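Local structure of tRNA delta(2)-isopentenylpyrophosphate transferase (Bacillus halodurans, 3EXA) at residues E121-E126 with A165-K170; F72-F77 with G102-A107; M22-L27 with D56-H61. The protein probably transfers a dimethylallyl group from dimethylallyl diphosphate onto adenine 37 of tRNAs that read codons beginning with uridine. One frame throughout, in Å; residues are numbered along the deposited sequence.

Interaction 1 of 3, residues E121-E126 with A165-K170; sequences EDYRHE and ALEIIK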
# COMPACT_ATOMS: atom_id res chain seq x y z
N GLU A 121 8.04 1.76 3.79
CA GLU A 121 8.42 3.03 4.42
C GLU A 121 9.94 3.21 4.46
O GLU A 121 10.44 4.33 4.58
CB GLU A 121 7.85 3.11 5.85
CG GLU A 121 8.32 2.01 6.82
CD GLU A 121 7.60 0.69 6.61
OE1 GLU A 121 8.11 -0.35 7.10
OE2 GLU A 121 6.52 0.68 5.97
N ASP A 122 10.68 2.11 4.34
CA ASP A 122 12.13 2.18 4.37
C ASP A 122 12.73 2.77 3.10
O ASP A 122 13.66 3.58 3.16
CB ASP A 122 12.73 0.80 4.63
CG ASP A 122 12.28 0.20 5.95
OD1 ASP A 122 12.09 0.97 6.92
OD2 ASP A 122 12.14 -1.03 6.03
N TYR A 123 12.21 2.37 1.94
CA TYR A 123 12.72 2.88 0.68
C TYR A 123 12.47 4.37 0.57
O TYR A 123 13.29 5.12 0.03
CB TYR A 123 12.03 2.17 -0.50
CG TYR A 123 12.55 2.60 -1.85
CD1 TYR A 123 11.74 3.32 -2.73
CD2 TYR A 123 13.84 2.28 -2.27
CE1 TYR A 123 12.20 3.70 -3.98
CE2 TYR A 123 14.31 2.66 -3.52
CZ TYR A 123 13.49 3.37 -4.37
OH TYR A 123 13.95 3.73 -5.62
N ARG A 124 11.33 4.82 1.10
CA ARG A 124 11.02 6.24 1.05
C ARG A 124 12.05 6.94 1.93
O ARG A 124 12.56 8.00 1.57
CB ARG A 124 9.61 6.49 1.58
CG ARG A 124 9.05 7.84 1.19
CD ARG A 124 8.62 8.64 2.41
NE ARG A 124 7.29 9.22 2.24
CZ ARG A 124 6.16 8.52 2.26
NH1 ARG A 124 6.19 7.20 2.43
NH2 ARG A 124 5.00 9.13 2.10
N HIS A 125 12.35 6.34 3.08
CA HIS A 125 13.34 6.90 3.99
C HIS A 125 14.68 6.97 3.26
O HIS A 125 15.43 7.93 3.40
CB HIS A 125 13.47 6.00 5.23
CG HIS A 125 14.44 6.50 6.25
ND1 HIS A 125 15.11 5.66 7.11
CD2 HIS A 125 14.85 7.76 6.56
CE1 HIS A 125 15.89 6.37 7.91
NE2 HIS A 125 15.75 7.65 7.59
N GLU A 126 14.97 5.94 2.46
CA GLU A 126 16.22 5.87 1.70
C GLU A 126 16.33 7.02 0.71
O GLU A 126 17.39 7.62 0.56
CB GLU A 126 16.29 4.54 0.96
CG GLU A 126 17.49 4.36 0.06
CD GLU A 126 17.46 3.02 -0.66
OE1 GLU A 126 17.32 1.98 0.03
OE2 GLU A 126 17.57 3.00 -1.91
N ALA A 165 7.53 9.27 -7.72
CA ALA A 165 7.75 8.51 -8.94
C ALA A 165 8.63 7.29 -8.70
O ALA A 165 8.36 6.21 -9.23
CB ALA A 165 8.39 9.40 -10.00
N LEU A 166 9.68 7.46 -7.91
CA LEU A 166 10.59 6.36 -7.64
C LEU A 166 9.93 5.28 -6.77
O LEU A 166 10.27 4.11 -6.87
CB LEU A 166 11.87 6.87 -6.97
CG LEU A 166 12.71 7.90 -7.76
CD1 LEU A 166 13.71 8.59 -6.84
CD2 LEU A 166 13.43 7.21 -8.90
N GLU A 167 8.99 5.67 -5.91
CA GLU A 167 8.34 4.69 -5.05
C GLU A 167 7.36 3.86 -5.87
O GLU A 167 7.26 2.64 -5.70
CB GLU A 167 7.57 5.35 -3.90
CG GLU A 167 8.40 6.21 -2.94
CD GLU A 167 7.59 6.66 -1.72
OE1 GLU A 167 7.42 5.84 -0.79
OE2 GLU A 167 7.10 7.80 -1.69
N ILE A 168 6.63 4.52 -6.76
CA ILE A 168 5.67 3.84 -7.61
C ILE A 168 6.37 2.81 -8.49
O ILE A 168 5.86 1.70 -8.69
CB ILE A 168 4.91 4.84 -8.50
CG1 ILE A 168 3.94 5.67 -7.64
CG2 ILE A 168 4.16 4.09 -9.60
CD1 ILE A 168 3.11 6.69 -8.41
N ILE A 169 7.54 3.17 -9.00
CA ILE A 169 8.33 2.28 -9.86
C ILE A 169 8.80 1.06 -9.08
O ILE A 169 8.68 -0.08 -9.55
CB ILE A 169 9.55 3.04 -10.45
CG1 ILE A 169 9.06 4.10 -11.44
CG2 ILE A 169 10.51 2.05 -11.13
CD1 ILE A 169 10.14 5.05 -11.97
N LYS A 170 9.32 1.30 -7.88
CA LYS A 170 9.79 0.22 -7.01
C LYS A 170 8.65 -0.75 -6.72
O LYS A 170 8.89 -1.92 -6.41
CB LYS A 170 10.34 0.80 -5.70
CG LYS A 170 10.94 -0.25 -4.76
CD LYS A 170 10.49 -0.03 -3.31
CE LYS A 170 8.98 -0.24 -3.13
NZ LYS A 170 8.48 0.20 -1.80

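Interaction 2 of 3, residues F72-F77 with G102-A107; sequences FSVADF and GLYVNA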
# COMPACT_ATOMS: atom_id res chain seq x y z
N PHE A 72 -18.99 -8.99 -1.74
CA PHE A 72 -18.38 -10.28 -1.47
C PHE A 72 -17.25 -10.54 -2.47
O PHE A 72 -17.47 -11.16 -3.51
CB PHE A 72 -19.43 -11.39 -1.57
CG PHE A 72 -19.00 -12.69 -0.95
CD1 PHE A 72 -18.84 -12.81 0.42
CD2 PHE A 72 -18.69 -13.79 -1.75
CE1 PHE A 72 -18.40 -13.99 1.00
CE2 PHE A 72 -18.24 -14.98 -1.19
CZ PHE A 72 -18.09 -15.07 0.19
N SER A 73 -16.06 -10.08 -2.13
CA SER A 73 -14.90 -10.24 -3.01
C SER A 73 -14.33 -11.65 -2.99
O SER A 73 -14.69 -12.49 -2.16
CB SER A 73 -13.79 -9.26 -2.61
OG SER A 73 -13.18 -9.66 -1.39
N VAL A 74 -13.41 -11.89 -3.92
CA VAL A 74 -12.76 -13.18 -4.01
C VAL A 74 -12.07 -13.47 -2.68
O VAL A 74 -12.13 -14.59 -2.17
CB VAL A 74 -11.73 -13.19 -5.14
CG1 VAL A 74 -10.60 -12.25 -4.79
CG2 VAL A 74 -11.22 -14.58 -5.36
N ALA A 75 -11.43 -12.45 -2.12
CA ALA A 75 -10.73 -12.60 -0.85
C ALA A 75 -11.71 -13.04 0.24
O ALA A 75 -11.37 -13.89 1.06
CB ALA A 75 -10.05 -11.30 -0.46
N ASP A 76 -12.91 -12.45 0.25
CA ASP A 76 -13.89 -12.82 1.26
C ASP A 76 -14.21 -14.31 1.07
O ASP A 76 -14.26 -15.06 2.03
CB ASP A 76 -15.21 -12.02 1.11
CG ASP A 76 -15.03 -10.52 1.32
OD1 ASP A 76 -14.40 -10.10 2.32
OD2 ASP A 76 -15.55 -9.75 0.48
N PHE A 77 -14.40 -14.73 -0.18
CA PHE A 77 -14.72 -16.12 -0.45
C PHE A 77 -13.62 -17.07 0.01
O PHE A 77 -13.89 -18.07 0.68
CB PHE A 77 -14.97 -16.33 -1.94
CG PHE A 77 -15.13 -17.78 -2.33
CD1 PHE A 77 -14.19 -18.40 -3.14
CD2 PHE A 77 -16.20 -18.52 -1.85
CE1 PHE A 77 -14.31 -19.75 -3.46
CE2 PHE A 77 -16.32 -19.88 -2.17
CZ PHE A 77 -15.37 -20.49 -2.98
N GLY A 102 -14.18 -18.76 -12.46
CA GLY A 102 -12.78 -19.12 -12.32
C GLY A 102 -12.04 -18.35 -11.25
O GLY A 102 -11.16 -18.89 -10.58
N LEU A 103 -12.39 -17.09 -11.09
CA LEU A 103 -11.75 -16.24 -10.10
C LEU A 103 -11.83 -16.78 -8.68
O LEU A 103 -10.84 -16.78 -7.95
CB LEU A 103 -12.36 -14.84 -10.13
CG LEU A 103 -11.53 -13.75 -10.77
CD1 LEU A 103 -12.33 -12.46 -10.74
CD2 LEU A 103 -10.21 -13.60 -10.04
N TYR A 104 -13.01 -17.24 -8.29
CA TYR A 104 -13.21 -17.76 -6.94
C TYR A 104 -12.64 -19.16 -6.74
O TYR A 104 -12.11 -19.47 -5.67
CB TYR A 104 -14.71 -17.74 -6.59
CG TYR A 104 -15.29 -16.36 -6.35
CD1 TYR A 104 -15.14 -15.34 -7.30
CD2 TYR A 104 -15.98 -16.06 -5.17
CE1 TYR A 104 -15.68 -14.05 -7.08
CE2 TYR A 104 -16.52 -14.78 -4.94
CZ TYR A 104 -16.36 -13.79 -5.90
OH TYR A 104 -16.87 -12.51 -5.69
N VAL A 105 -12.73 -19.99 -7.78
CA VAL A 105 -12.21 -21.35 -7.69
C VAL A 105 -10.68 -21.35 -7.72
O VAL A 105 -10.06 -22.05 -6.93
CB VAL A 105 -12.74 -22.26 -8.84
CG1 VAL A 105 -14.26 -22.32 -8.79
CG2 VAL A 105 -12.27 -21.75 -10.19
N ASN A 106 -10.08 -20.57 -8.62
CA ASN A 106 -8.61 -20.54 -8.68
C ASN A 106 -7.99 -19.97 -7.43
O ASN A 106 -6.91 -20.40 -7.03
CB ASN A 106 -8.13 -19.72 -9.87
CG ASN A 106 -8.34 -20.44 -11.17
OD1 ASN A 106 -8.73 -21.60 -11.19
ND2 ASN A 106 -8.06 -19.76 -12.27
N ALA A 107 -8.66 -19.01 -6.81
CA ALA A 107 -8.13 -18.42 -5.60
C ALA A 107 -8.08 -19.42 -4.46
O ALA A 107 -7.20 -19.35 -3.60
CB ALA A 107 -8.97 -17.21 -5.21

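Interaction 3 of 3, residues M22-L27 with D56-H61; sequences MLAKRL and DGVPHH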
# COMPACT_ATOMS: atom_id res chain seq x y z
N MSE A 22 -25.04 -36.20 -6.27
CA MSE A 22 -25.00 -37.65 -6.43
C MSE A 22 -23.58 -38.16 -6.17
O MSE A 22 -23.40 -39.26 -5.66
CB MSE A 22 -25.44 -38.07 -7.84
CG MSE A 22 -26.95 -37.89 -8.13
SE MSE A 22 -28.22 -38.87 -6.99
CE MSE A 22 -29.19 -37.39 -6.16
N LEU A 23 -22.60 -37.35 -6.53
CA LEU A 23 -21.22 -37.72 -6.30
C LEU A 23 -20.90 -37.62 -4.82
O LEU A 23 -20.17 -38.43 -4.27
CB LEU A 23 -20.29 -36.80 -7.09
CG LEU A 23 -20.15 -37.15 -8.57
CD1 LEU A 23 -19.24 -36.13 -9.23
CD2 LEU A 23 -19.58 -38.55 -8.72
N ALA A 24 -21.46 -36.61 -4.17
CA ALA A 24 -21.21 -36.39 -2.75
C ALA A 24 -21.90 -37.41 -1.86
O ALA A 24 -21.51 -37.62 -0.71
CB ALA A 24 -21.63 -34.98 -2.35
N LYS A 25 -22.93 -38.06 -2.39
CA LYS A 25 -23.67 -39.06 -1.65
C LYS A 25 -22.84 -40.33 -1.46
O LYS A 25 -22.65 -40.81 -0.35
CB LYS A 25 -24.98 -39.40 -2.36
CG LYS A 25 -26.04 -38.34 -2.25
CD LYS A 25 -27.23 -38.68 -3.12
CE LYS A 25 -28.37 -37.71 -2.91
NZ LYS A 25 -28.96 -37.82 -1.54
N ARG A 26 -22.35 -40.87 -2.57
CA ARG A 26 -21.55 -42.09 -2.49
C ARG A 26 -20.09 -41.81 -2.16
O ARG A 26 -19.27 -42.72 -2.14
CB ARG A 26 -21.67 -42.86 -3.80
CG ARG A 26 -21.38 -42.02 -5.01
CD ARG A 26 -22.34 -42.35 -6.16
NE ARG A 26 -22.00 -43.55 -6.91
CZ ARG A 26 -22.56 -43.87 -8.08
NH1 ARG A 26 -22.21 -44.98 -8.73
NH2 ARG A 26 -23.47 -43.06 -8.60
N LEU A 27 -19.76 -40.55 -1.88
CA LEU A 27 -18.39 -40.19 -1.55
C LEU A 27 -18.36 -39.46 -0.22
O LEU A 27 -17.36 -38.83 0.13
CB LEU A 27 -17.83 -39.29 -2.66
CG LEU A 27 -16.55 -39.75 -3.38
CD1 LEU A 27 -16.69 -41.18 -3.85
CD2 LEU A 27 -16.29 -38.83 -4.56
N ASP A 56 -30.83 -32.69 -1.54
CA ASP A 56 -31.16 -34.04 -1.17
C ASP A 56 -30.28 -34.52 -0.02
O ASP A 56 -29.55 -35.50 -0.16
CB ASP A 56 -31.02 -34.95 -2.39
CG ASP A 56 -31.69 -36.30 -2.21
OD1 ASP A 56 -32.73 -36.36 -1.51
OD2 ASP A 56 -31.20 -37.30 -2.78
N GLY A 57 -30.34 -33.82 1.10
CA GLY A 57 -29.56 -34.20 2.27
C GLY A 57 -28.12 -33.73 2.33
O GLY A 57 -27.59 -33.49 3.42
N VAL A 58 -27.48 -33.61 1.18
CA VAL A 58 -26.10 -33.16 1.15
C VAL A 58 -26.03 -31.74 1.68
O VAL A 58 -26.79 -30.87 1.26
CB VAL A 58 -25.52 -33.17 -0.27
CG1 VAL A 58 -24.07 -32.71 -0.24
CG2 VAL A 58 -25.62 -34.57 -0.87
N PRO A 59 -25.13 -31.49 2.64
CA PRO A 59 -24.98 -30.15 3.21
C PRO A 59 -24.24 -29.17 2.29
O PRO A 59 -23.23 -29.52 1.67
CB PRO A 59 -24.22 -30.41 4.51
CG PRO A 59 -23.37 -31.59 4.14
CD PRO A 59 -24.34 -32.47 3.39
N HIS A 60 -24.76 -27.95 2.21
CA HIS A 60 -24.15 -26.93 1.37
C HIS A 60 -23.76 -25.69 2.16
O HIS A 60 -24.49 -25.24 3.04
CB HIS A 60 -25.09 -26.56 0.22
CG HIS A 60 -25.28 -27.65 -0.77
ND1 HIS A 60 -25.32 -27.42 -2.13
CD2 HIS A 60 -25.45 -28.99 -0.62
CE1 HIS A 60 -25.51 -28.56 -2.77
NE2 HIS A 60 -25.60 -29.53 -1.86
N HIS A 61 -22.59 -25.14 1.84
CA HIS A 61 -22.10 -23.96 2.53
C HIS A 61 -21.94 -22.74 1.65
O HIS A 61 -21.79 -22.85 0.43
CB HIS A 61 -20.74 -24.26 3.17
CG HIS A 61 -20.72 -25.51 4.00
ND1 HIS A 61 -20.73 -26.77 3.44
CD2 HIS A 61 -20.71 -25.68 5.34
CE1 HIS A 61 -20.73 -27.67 4.41
NE2 HIS A 61 -20.72 -27.04 5.57

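Interaction 1 of 3, residues E121-E126 with A165-K170
Y123 and K170 carry the apolar half of this contact. CD of the lysine lies over one face of the Y123 ring, nearer its CG-CD1 side than its middle, 3.9 Å from the ring centroid and 27° off the normal: a CH-pi contact. The two side chains run alongside one another in opposite senses, and CB of K170 follows the same ring at 3.9 Å from CE1. CE1 of Y123 sits 3.5 Å from O of L166, approaching obliquely. That carbonyl is already the acceptor for the backbone N of K170. Farther out, OH of Y123 reaches CB of L166 at 4.0 Å.

Beside this layer R124 meets E167. The guanidinium and carboxylate planes are 65° apart, and OE2 of E167 stands over the centre of the guanidinium. NH1 of R124 and OE1 of E167 form a long salt bridge of 3.7 Å, an electrostatic attraction rather than a hydrogen bond, because OE1 sits off the plane of the N-H groups. With CG anti to the backbone N, R124 lays CB and CG against the carboxylate, CG 3.3 Å from OE1 of E167; the bends at chi2 and chi3 bring the guanidinium round beneath OE2.

The two segments belong to helices 121-133 and 159-171, which run roughly antiparallel (142° between these short axes, closest approach 10.3 Å) in a small all-helical bundle inserted between strands 94-98 and 191-198 of the central sheet.

In the second shell, L139, K142 and L143 of helix 136-144 pack on L166, while A119 lies against both E167 and K170. The R124 guanidinium has its stronger polar partner across the subunit boundary, where NH2 is hydrogen-bonded to O of G115 of the second subunit; I117 of that subunit packs on E167.

Interaction 2 of 3, residues F72-F77 with G102-A107
The ring of Y104 lies between F72, V74 and F77, each meeting it differently. CA of V74 stands over one face, 4.2 Å from the ring centroid and 13° off the normal, a CH-pi contact. CD2 of F72 comes in at the ring edge. The rings of F77 and Y104 are tilted by 42°, with CB of F77 3.4 Å from CD2 of Y104, while the F77 edge turns its CE1 to O of Y104 at 3.1 Å. With CG anti to the carbonyl carbon (chi1 -72°), Y104 points its hydroxyl at the start of helix 74-90, and OH donates to O of F72 at 2.6 Å, in the carbonyl plane. S73 and D76 form a capping box there. Alongside, CG2 of V74 presses tightly on CB of A107, 3.5 Å away. A phenylalanine in place of Y104 would probably leave the F72 carbonyl without this donor and the loop leading into helix 74-90 less firmly tied to helix 102-110. The side chain of T101, which by similarity interacts with substrate tRNA, is about 4 Å from that of Y104. A single short hydrogen bond is thus the polar tie in an otherwise apolar contact, and probably restrains where the ring's hydroxyl end lies.

Interaction 3 of 3, residues M22-L27 with D56-H61
A24 and K25 lie on helix 16-25, the helix that follows the predicted P-loop of this ATP-binding fold, and they meet D56 and V58 in the loop that joins short helix 52-55 to strand 60-61. The polar half is a grip by one ammonium group. NZ of K25 donates to the backbone O of D56 at 2.8 Å, in the carbonyl plane, with a C=O...N angle of 148°. It also forms a salt bridge with OD2 of the same aspartate, although that oxygen is crowded in the model and its exact place is less sure. The lysine chain runs extended until chi4 (-67°), where a bend brings NZ to the loop; D56, just past helix 52-55 with positive phi, turns its carbonyl toward NZ, and the carboxylate probably lies beside it.

The apolar half sits deeper. V58 forks over the helix: CG1 rests 3.9 Å from CB of A24, and CG2 lies 4.0 Å from CG of K25.

V58 also packs on V31 of strand 29-33, the neighbour of strand 60-61 in the parallel sheet. A24 touches F96 of strand 94-98, and L23 reaches both F96 and I298 of helix 294-317, so this part of the chain is set between sheet, loop and C-terminal helix.

Along the chain the contacts come in series: interaction 3, then 2, then 1. Interactions 2 and 3 belong to the nucleotide-binding core, centres about 22 Å apart and nearest atoms about 7 Å; strand 60-61 leads on to helix 74-90. Interaction 1 lies in the helical insert, its centre about 31 Å from that of interaction 2 and about 52 Å from that of interaction 3. Helix 102-110 of the core and helix 121-133 of the insert are consecutive, so the chain between them links the two parts. H125 and E128 of the second subunit pack on S73 and V74, putting interactions 1 and 2 at the subunit contact of this crystal assembly, although the protein is described as a monomer; no other chain of the assembly touches interaction 3.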